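Local coordinates for ABC transporter, substrate binding protein (Polyamine) (PDB 4EUO), which binds gamma-aminobutanoic acid (GABA) and probably delivers it, as the periplasmic substrate-binding component, to an ABC transporter, at residues Gln184-Ile189 against Gly202-Leu207; Ser6-Thr11 against Ser198-Arg203. All blocks are in the same frame, centred on the assembly; numbering follows the deposited sequence.

Contact 1. Residues Gln184-Ile189 against Gly202-Leu207. With ABU (gamma-amino-butanoic acid), chain E.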
ATOM      1  N   GLN A 184      12.678   3.492  -2.982  1.00  9.37           N
ATOM      2  CA  GLN A 184      12.979   4.181  -4.234  1.00 10.12           C
ATOM      3  C   GLN A 184      12.090   5.399  -4.409  1.00 11.44           C
ATOM      4  O   GLN A 184      12.587   6.438  -4.880  1.00 11.23           O
ATOM      5  CB  GLN A 184      12.848   3.255  -5.429  1.00 11.15           C
ATOM      6  CG  GLN A 184      13.144   3.978  -6.734  1.00 13.70           C
ATOM      7  CD  GLN A 184      13.359   3.029  -7.848  1.00 13.82           C
ATOM      8  OE1 GLN A 184      12.628   2.067  -8.041  1.00 12.58           O
ATOM      9  NE2 GLN A 184      14.334   3.353  -8.692  1.00 20.27           N
ATOM     10  N   SER A 185      10.783   5.328  -4.005  1.00  9.82           N
ATOM     11  CA  SER A 185       9.973   6.535  -4.111  1.00  9.48           C
ATOM     12  C   SER A 185      10.514   7.639  -3.235  1.00 10.45           C
ATOM     13  O   SER A 185      10.526   8.811  -3.643  1.00 10.84           O
ATOM     14  CB  SER A 185       8.512   6.259  -3.785  1.00 10.75           C
ATOM     15  OG  SER A 185       8.273   6.075  -2.395  1.00  9.58           O
ATOM     16  N   GLN A 186      11.003   7.261  -2.042  1.00  9.88           N
ATOM     17  CA  GLN A 186      11.571   8.242  -1.132  1.00  9.64           C
ATOM     18  C   GLN A 186      12.857   8.849  -1.695  1.00 11.58           C
ATOM     19  O   GLN A 186      13.043  10.062  -1.625  1.00 11.09           O
ATOM     20  CB  GLN A 186      11.833   7.571   0.215  1.00 10.25           C
ATOM     21  CG  GLN A 186      10.515   7.231   0.953  1.00  9.27           C
ATOM     22  CD  GLN A 186      10.764   6.325   2.103  1.00  9.29           C
ATOM     23  OE1 GLN A 186      11.327   5.202   1.967  1.00  9.79           O
ATOM     24  NE2 GLN A 186      10.273   6.713   3.281  1.00  9.55           N
ATOM     25  N   GLN A 187      13.713   8.011  -2.300  1.00 10.54           N
ATOM     26  CA  GLN A 187      14.957   8.523  -2.914  1.00 10.52           C
ATOM     27  C   GLN A 187      14.628   9.486  -4.044  1.00 12.63           C
ATOM     28  O   GLN A 187      15.261  10.536  -4.131  1.00 13.28           O
ATOM     29  CB  GLN A 187      15.749   7.324  -3.462  1.00 11.64           C
ATOM     30  CG  GLN A 187      17.078   7.688  -4.175  1.00 15.85           C
ATOM     31  CD  GLN A 187      16.833   7.910  -5.683  1.00 32.94           C
ATOM     32  OE1 GLN A 187      17.123   8.976  -6.234  1.00 33.68           O
ATOM     33  NE2 GLN A 187      16.238   6.941  -6.389  1.00 26.09           N
ATOM     34  N   LEU A 188      13.699   9.122  -4.930  1.00 11.31           N
ATOM     35  CA  LEU A 188      13.373   9.964  -6.060  1.00 10.85           C
ATOM     36  C   LEU A 188      12.863  11.325  -5.641  1.00 12.49           C
ATOM     37  O   LEU A 188      13.307  12.340  -6.207  1.00 12.72           O
ATOM     38  CB  LEU A 188      12.376   9.263  -6.982  1.00 10.59           C
ATOM     39  CG  LEU A 188      12.956   8.101  -7.766  1.00 12.12           C
ATOM     40  CD1 LEU A 188      11.864   7.294  -8.436  1.00 11.82           C
ATOM     41  CD2 LEU A 188      13.993   8.574  -8.797  1.00 13.23           C
ATOM     42  N   ILE A 189      11.964  11.387  -4.644  1.00 10.63           N
ATOM     43  CA  ILE A 189      11.445  12.650  -4.160  1.00 10.65           C
ATOM     44  C   ILE A 189      12.573  13.419  -3.451  1.00 13.46           C
ATOM     45  O   ILE A 189      12.824  14.589  -3.790  1.00 14.13           O
ATOM     46  CB  ILE A 189      10.234  12.431  -3.197  1.00 11.41           C
ATOM     47  CG1 ILE A 189       9.038  11.710  -3.882  1.00 10.56           C
ATOM     48  CG2 ILE A 189       9.843  13.755  -2.533  1.00 13.30           C
ATOM     49  CD1 ILE A 189       8.350  12.549  -4.979  1.00 12.91           C
ATOM     50  N   GLY A 202       2.541   7.215   3.794  1.00  8.49           N
ATOM     51  CA  GLY A 202       3.408   6.965   4.927  1.00  9.51           C
ATOM     52  C   GLY A 202       4.874   7.106   4.571  1.00 10.00           C
ATOM     53  O   GLY A 202       5.695   7.415   5.445  1.00 10.14           O
ATOM     54  N   ARG A 203       5.235   6.951   3.293  1.00  8.69           N
ATOM     55  CA  ARG A 203       6.635   7.141   2.902  1.00  8.49           C
ATOM     56  C   ARG A 203       7.023   8.613   3.014  1.00 10.14           C
ATOM     57  O   ARG A 203       8.191   8.910   3.301  1.00  9.91           O
ATOM     58  CB  ARG A 203       6.852   6.627   1.495  1.00  8.55           C
ATOM     59  CG  ARG A 203       6.675   5.119   1.388  1.00  8.98           C
ATOM     60  CD  ARG A 203       7.872   4.383   1.996  1.00  9.11           C
ATOM     61  NE  ARG A 203       7.581   2.952   2.131  1.00  8.95           N
ATOM     62  CZ  ARG A 203       8.508   2.026   2.353  1.00  8.79           C
ATOM     63  NH1 ARG A 203       9.788   2.363   2.415  1.00  8.52           N
ATOM     64  NH2 ARG A 203       8.171   0.744   2.432  1.00  8.74           N
ATOM     65  N   MET A 204       6.053   9.527   2.838  1.00  8.56           N
ATOM     66  CA  MET A 204       6.309  10.959   3.018  1.00  9.31           C
ATOM     67  C   MET A 204       6.378  11.276   4.515  1.00 11.16           C
ATOM     68  O   MET A 204       7.276  12.025   4.927  1.00 11.63           O
ATOM     69  CB  MET A 204       5.221  11.788   2.334  1.00 10.47           C
ATOM     70  CG  MET A 204       5.143  11.576   0.822  1.00 11.78           C
ATOM     71  SD  MET A 204       6.683  11.924  -0.078  1.00 12.72           S
ATOM     72  CE  MET A 204       7.418  10.231  -0.248  1.00 13.24           C
ATOM     73  N   THR A 205       5.511  10.663   5.339  1.00  9.58           N
ATOM     74  CA  THR A 205       5.598  10.818   6.792  1.00  9.42           C
ATOM     75  C   THR A 205       6.996  10.385   7.245  1.00 11.39           C
ATOM     76  O   THR A 205       7.630  11.089   8.052  1.00 11.82           O
ATOM     77  CB  THR A 205       4.554   9.942   7.474  1.00 10.57           C
ATOM     78  OG1 THR A 205       3.274  10.449   7.092  1.00 12.54           O
ATOM     79  CG2 THR A 205       4.676   9.955   8.995  1.00 12.95           C
ATOM     80  N   ALA A 206       7.509   9.251   6.736  1.00  9.95           N
ATOM     81  CA  ALA A 206       8.840   8.779   7.165  1.00  9.65           C
ATOM     82  C   ALA A 206       9.941   9.708   6.752  1.00 11.75           C
ATOM     83  O   ALA A 206      10.875   9.932   7.540  1.00 11.16           O
ATOM     84  CB  ALA A 206       9.077   7.389   6.642  1.00 10.49           C
ATOM     85  N   LEU A 207       9.871  10.275   5.549  1.00  9.43           N
ATOM     86  CA  LEU A 207      10.878  11.239   5.123  1.00 10.70           C
ATOM     87  C   LEU A 207      10.886  12.424   6.078  1.00 13.44           C
ATOM     88  O   LEU A 207      11.958  12.833   6.538  1.00 13.25           O
ATOM     89  CB  LEU A 207      10.611  11.747   3.713  1.00 10.70           C
ATOM     90  CG  LEU A 207      11.148  10.888   2.584  1.00 13.35           C
ATOM     91  CD1 LEU A 207      10.694  11.428   1.236  1.00 13.44           C
ATOM     92  CD2 LEU A 207      12.702  10.773   2.615  1.00 12.67           C
TER
HETATM   93  N   ABU E 404       1.235  -1.465  -0.473  1.00 15.93           N
HETATM   94  CD  ABU E 404       1.510  -0.288   0.360  1.00 11.32           C
HETATM   95  CB  ABU E 404       2.905  -0.327   0.936  1.00 11.35           C
HETATM   96  CG  ABU E 404       3.119   0.872   1.795  1.00 11.20           C
HETATM   97  C   ABU E 404       4.521   1.047   2.339  1.00  9.76           C
HETATM   98  O   ABU E 404       4.860   2.252   2.791  1.00  9.30           O
HETATM   99  OXT ABU E 404       5.437   0.112   2.269  1.00  9.40           O
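Q186 reaches across from helix 184-189 and grips R203 at two places, its side chain crossing that of the arginine at about a right angle, with the amide and guanidinium planes 81° apart. With CG opposite the carbonyl carbon (chi1 -70°) and its chain extended, the glutamine spans helical segments whose axes come no closer than 9.9 Å. Its amide can donate and accept at once. NE2 gives a bond of 3.0 Å to R203 O, in the carbonyl plane on a lone pair, although that oxygen already accepts from L207 N; NE2 also hydrogen-bonds T11 OG1. R203 NH1 donates to Q186 OE1 over a longer 3.3 Å; OE1 lies nearly in the guanidinium plane, while NH1 stands above the amide carbonyl plane. Between the two bonds Q186 CD rests 3.5 Å from R203 CD, and A206, small enough to let the amide in, brings its CB to 3.6 Å from Q186 NE2. Beyond this tight centre the fit slackens: Q186 CG meets CG of the partly exposed L207 at 4.1 Å, and on the buried flank I189 CG1 touches M204 CE at 4.2 Å. R203 NE and NH2 donate instead to O and OXT of the GABA carboxylate. Q186 thus looks like a second-shell residue that steadies the guanidinium through NH1 while its amide ties to the helix at R203 O.

Contact 2. Residues Ser6-Thr11 against Ser198-Arg203. With ABU (gamma-amino-butanoic acid), chain E.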
ATOM      1  N   SER A   6       7.117 -11.015   6.019  1.00 10.75           N
ATOM      2  CA  SER A   6       7.568 -10.299   4.829  1.00 10.53           C
ATOM      3  C   SER A   6       6.720  -9.064   4.611  1.00 10.92           C
ATOM      4  O   SER A   6       5.490  -9.135   4.655  1.00 10.20           O
ATOM      5  CB  SER A   6       7.449 -11.186   3.594  1.00 10.98           C
ATOM      6  OG  SER A   6       7.768 -10.469   2.407  1.00 14.60           O
ATOM      7  N   SER A   7       7.369  -7.945   4.331  1.00  9.77           N
ATOM      8  CA  SER A   7       6.661  -6.693   4.052  1.00  9.43           C
ATOM      9  C   SER A   7       7.456  -5.873   3.036  1.00  9.97           C
ATOM     10  O   SER A   7       8.280  -6.427   2.302  1.00  9.93           O
ATOM     11  CB  SER A   7       6.294  -5.965   5.346  1.00  9.89           C
ATOM     12  OG  SER A   7       5.426  -4.879   5.062  1.00 10.65           O
ATOM     13  N   TRP A   8       7.202  -4.571   2.968  1.00  8.78           N
ATOM     14  CA  TRP A   8       7.636  -3.742   1.883  1.00  9.19           C
ATOM     15  C   TRP A   8       8.960  -3.049   2.116  1.00 10.31           C
ATOM     16  O   TRP A   8       9.337  -2.177   1.331  1.00  9.95           O
ATOM     17  CB  TRP A   8       6.494  -2.735   1.581  1.00 10.35           C
ATOM     18  CG  TRP A   8       5.256  -3.465   1.151  1.00 10.76           C
ATOM     19  CD1 TRP A   8       4.284  -3.985   1.961  1.00 12.99           C
ATOM     20  CD2 TRP A   8       4.920  -3.860  -0.180  1.00 11.24           C
ATOM     21  NE1 TRP A   8       3.372  -4.690   1.216  1.00 12.59           N
ATOM     22  CE2 TRP A   8       3.744  -4.649  -0.103  1.00 13.06           C
ATOM     23  CE3 TRP A   8       5.530  -3.671  -1.437  1.00 13.34           C
ATOM     24  CZ2 TRP A   8       3.123  -5.183  -1.239  1.00 13.99           C
ATOM     25  CZ3 TRP A   8       4.928  -4.235  -2.559  1.00 16.80           C
ATOM     26  CH2 TRP A   8       3.723  -4.953  -2.456  1.00 17.33           C
ATOM     27  N   GLY A   9       9.651  -3.448   3.171  1.00 10.36           N
ATOM     28  CA  GLY A   9      10.978  -2.937   3.467  1.00  9.95           C
ATOM     29  C   GLY A   9      10.983  -1.534   4.014  1.00 10.51           C
ATOM     30  O   GLY A   9       9.938  -0.879   4.175  1.00 10.51           O
ATOM     31  N   GLY A  10      12.189  -1.086   4.295  1.00 10.30           N
ATOM     32  CA  GLY A  10      12.455   0.289   4.690  1.00 10.56           C
ATOM     33  C   GLY A  10      11.688   0.745   5.895  1.00 10.38           C
ATOM     34  O   GLY A  10      11.442  -0.014   6.822  1.00 11.21           O
ATOM     35  N   THR A  11      11.293   2.013   5.843  1.00  9.81           N
ATOM     36  CA  THR A  11      10.661   2.671   6.979  1.00  9.77           C
ATOM     37  C   THR A  11       9.386   2.042   7.398  1.00 10.23           C
ATOM     38  O   THR A  11       9.076   1.964   8.586  1.00 10.85           O
ATOM     39  CB  THR A  11      10.572   4.166   6.761  1.00 11.20           C
ATOM     40  OG1 THR A  11       9.989   4.425   5.478  1.00 10.48           O
ATOM     41  CG2 THR A  11      11.939   4.832   6.831  1.00 11.50           C
ATOM     42  N   SER A 198       3.135  10.478  -7.415  1.00  8.81           N
ATOM     43  CA  SER A 198       2.091   9.764  -6.666  1.00  8.22           C
ATOM     44  C   SER A 198       2.758   8.693  -5.817  1.00  9.40           C
ATOM     45  O   SER A 198       3.347   7.760  -6.368  1.00  8.75           O
ATOM     46  CB  SER A 198       1.104   9.132  -7.617  1.00  9.49           C
ATOM     47  OG  SER A 198       0.182   8.400  -6.818  1.00 10.11           O
ATOM     48  N   VAL A 199       2.708   8.842  -4.506  1.00  7.98           N
ATOM     49  CA  VAL A 199       3.461   7.998  -3.592  1.00  8.27           C
ATOM     50  C   VAL A 199       2.603   7.533  -2.435  1.00  9.46           C
ATOM     51  O   VAL A 199       1.558   8.124  -2.131  1.00  9.16           O
ATOM     52  CB  VAL A 199       4.697   8.783  -3.030  1.00 10.09           C
ATOM     53  CG1 VAL A 199       5.659   9.153  -4.169  1.00 10.67           C
ATOM     54  CG2 VAL A 199       4.249  10.055  -2.315  1.00 10.84           C
ATOM     55  N   TRP A 200       3.059   6.483  -1.740  1.00  8.56           N
ATOM     56  CA  TRP A 200       2.383   5.988  -0.550  1.00  8.52           C
ATOM     57  C   TRP A 200       2.518   7.050   0.527  1.00  9.47           C
ATOM     58  O   TRP A 200       3.637   7.517   0.797  1.00  9.11           O
ATOM     59  CB  TRP A 200       3.016   4.674  -0.096  1.00  8.00           C
ATOM     60  CG  TRP A 200       2.833   3.511  -1.013  1.00  7.58           C
ATOM     61  CD1 TRP A 200       1.718   3.196  -1.726  1.00  9.26           C
ATOM     62  CD2 TRP A 200       3.758   2.436  -1.214  1.00  7.21           C
ATOM     63  NE1 TRP A 200       1.896   1.989  -2.390  1.00  8.74           N
ATOM     64  CE2 TRP A 200       3.137   1.495  -2.074  1.00  8.24           C
ATOM     65  CE3 TRP A 200       5.054   2.171  -0.746  1.00  8.16           C
ATOM     66  CZ2 TRP A 200       3.779   0.321  -2.492  1.00  8.03           C
ATOM     67  CZ3 TRP A 200       5.668   0.979  -1.111  1.00  8.91           C
ATOM     68  CH2 TRP A 200       5.043   0.083  -1.997  1.00  8.63           C
ATOM     69  N   ASN A 201       1.402   7.422   1.194  1.00  8.71           N
ATOM     70  CA  ASN A 201       1.464   8.562   2.103  1.00  8.97           C
ATOM     71  C   ASN A 201       2.460   8.404   3.238  1.00  9.20           C
ATOM     72  O   ASN A 201       3.151   9.368   3.604  1.00  9.05           O
ATOM     73  CB  ASN A 201       0.072   8.927   2.614  1.00  8.60           C
ATOM     74  CG  ASN A 201      -0.480   7.945   3.623  1.00  8.55           C
ATOM     75  OD1 ASN A 201      -0.995   6.867   3.266  1.00  9.43           O
ATOM     76  ND2 ASN A 201      -0.333   8.274   4.909  1.00  9.35           N
ATOM     77  N   GLY A 202       2.541   7.215   3.794  1.00  8.49           N
ATOM     78  CA  GLY A 202       3.408   6.965   4.927  1.00  9.51           C
ATOM     79  C   GLY A 202       4.874   7.106   4.571  1.00 10.00           C
ATOM     80  O   GLY A 202       5.695   7.415   5.445  1.00 10.14           O
ATOM     81  N   ARG A 203       5.235   6.951   3.293  1.00  8.69           N
ATOM     82  CA  ARG A 203       6.635   7.141   2.902  1.00  8.49           C
ATOM     83  C   ARG A 203       7.023   8.613   3.014  1.00 10.14           C
ATOM     84  O   ARG A 203       8.191   8.910   3.301  1.00  9.91           O
ATOM     85  CB  ARG A 203       6.852   6.627   1.495  1.00  8.55           C
ATOM     86  CG  ARG A 203       6.675   5.119   1.388  1.00  8.98           C
ATOM     87  CD  ARG A 203       7.872   4.383   1.996  1.00  9.11           C
ATOM     88  NE  ARG A 203       7.581   2.952   2.131  1.00  8.95           N
ATOM     89  CZ  ARG A 203       8.508   2.026   2.353  1.00  8.79           C
ATOM     90  NH1 ARG A 203       9.788   2.363   2.415  1.00  8.52           N
ATOM     91  NH2 ARG A 203       8.171   0.744   2.432  1.00  8.74           N
TER
HETATM   92  N   ABU E 404       1.235  -1.465  -0.473  1.00 15.93           N
HETATM   93  CD  ABU E 404       1.510  -0.288   0.360  1.00 11.32           C
HETATM   94  CB  ABU E 404       2.905  -0.327   0.936  1.00 11.35           C
HETATM   95  CG  ABU E 404       3.119   0.872   1.795  1.00 11.20           C
HETATM   96  C   ABU E 404       4.521   1.047   2.339  1.00  9.76           C
HETATM   97  O   ABU E 404       4.860   2.252   2.791  1.00  9.30           O
HETATM   98  OXT ABU E 404       5.437   0.112   2.269  1.00  9.40           O
HETATM   99  O   HOH W   1      11.165   0.107   1.142  1.00 12.03           O
HETATM  100  O   HOH W   2       7.314   4.527   5.444  1.00 11.00           O
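R203 pushes its NH2 against the backbone carbonyls of two successive residues, W8 and G9, while that same nitrogen also serves the GABA carboxylate. The bond to G9 O is 3.0 Å long but bent (141° at the hydrogen), the oxygen tilted from the guanidinium plane; the one to W8 O is weak. Water 1 adds a second path, donating to W8 O and accepting weakly from R203 NH1. Glycines suit this turn: G9 and G10 both have positive phi, and without a side chain G10 CA can pass 4.1 Å from R203 NH1. T11 OG1 joins through water 2, whose bond to G202 O is weak.

On the ligand's hydrocarbon side, the indoles of W8 and W200 form an offset edge-to-face pair, centroids 5.7 Å apart and planes at 74°, with the edge of W200 toward the face of W8. GABA occupies the corner between them: its CB sits 3.3 Å above the plane of W200, over the ring centre, and also over one face of W8. Broad rings suit the methylene chain, and a hydrogen bond from W8 NE1 to D58 holds the first indole. D226, T12 and Y262 also hydrogen-bond to GABA. Aromatic walls around an aliphatic chain, with arginine at its carboxylate, form the GABA site of this class D periplasmic binding protein, in the cleft between two lobes as in the fold generally.

Overall arrangement
From the N terminus, strand 3-6 runs into the glycine turn and helix 10-28, supplying the first half of contact 2. Much later, helix 182-190 leads through strand 196-200 into helix 201-209. Contact 1 closes this short connection, with 12 residues between its segments; contact 2 closes a loop of 186 residues. Segment 184-189 lies inside that loop, but 202-207 overlaps and runs beyond 198-203, so the closures overlap and are not strictly nested. Both end on helix 201-209 and share G202 and R203. The short closure is local; the long one brings the strand 3-6 region to the strand 196-200 region across GABA. T11 and Q186 join the contacts directly, and V199 packs on M204 and S185.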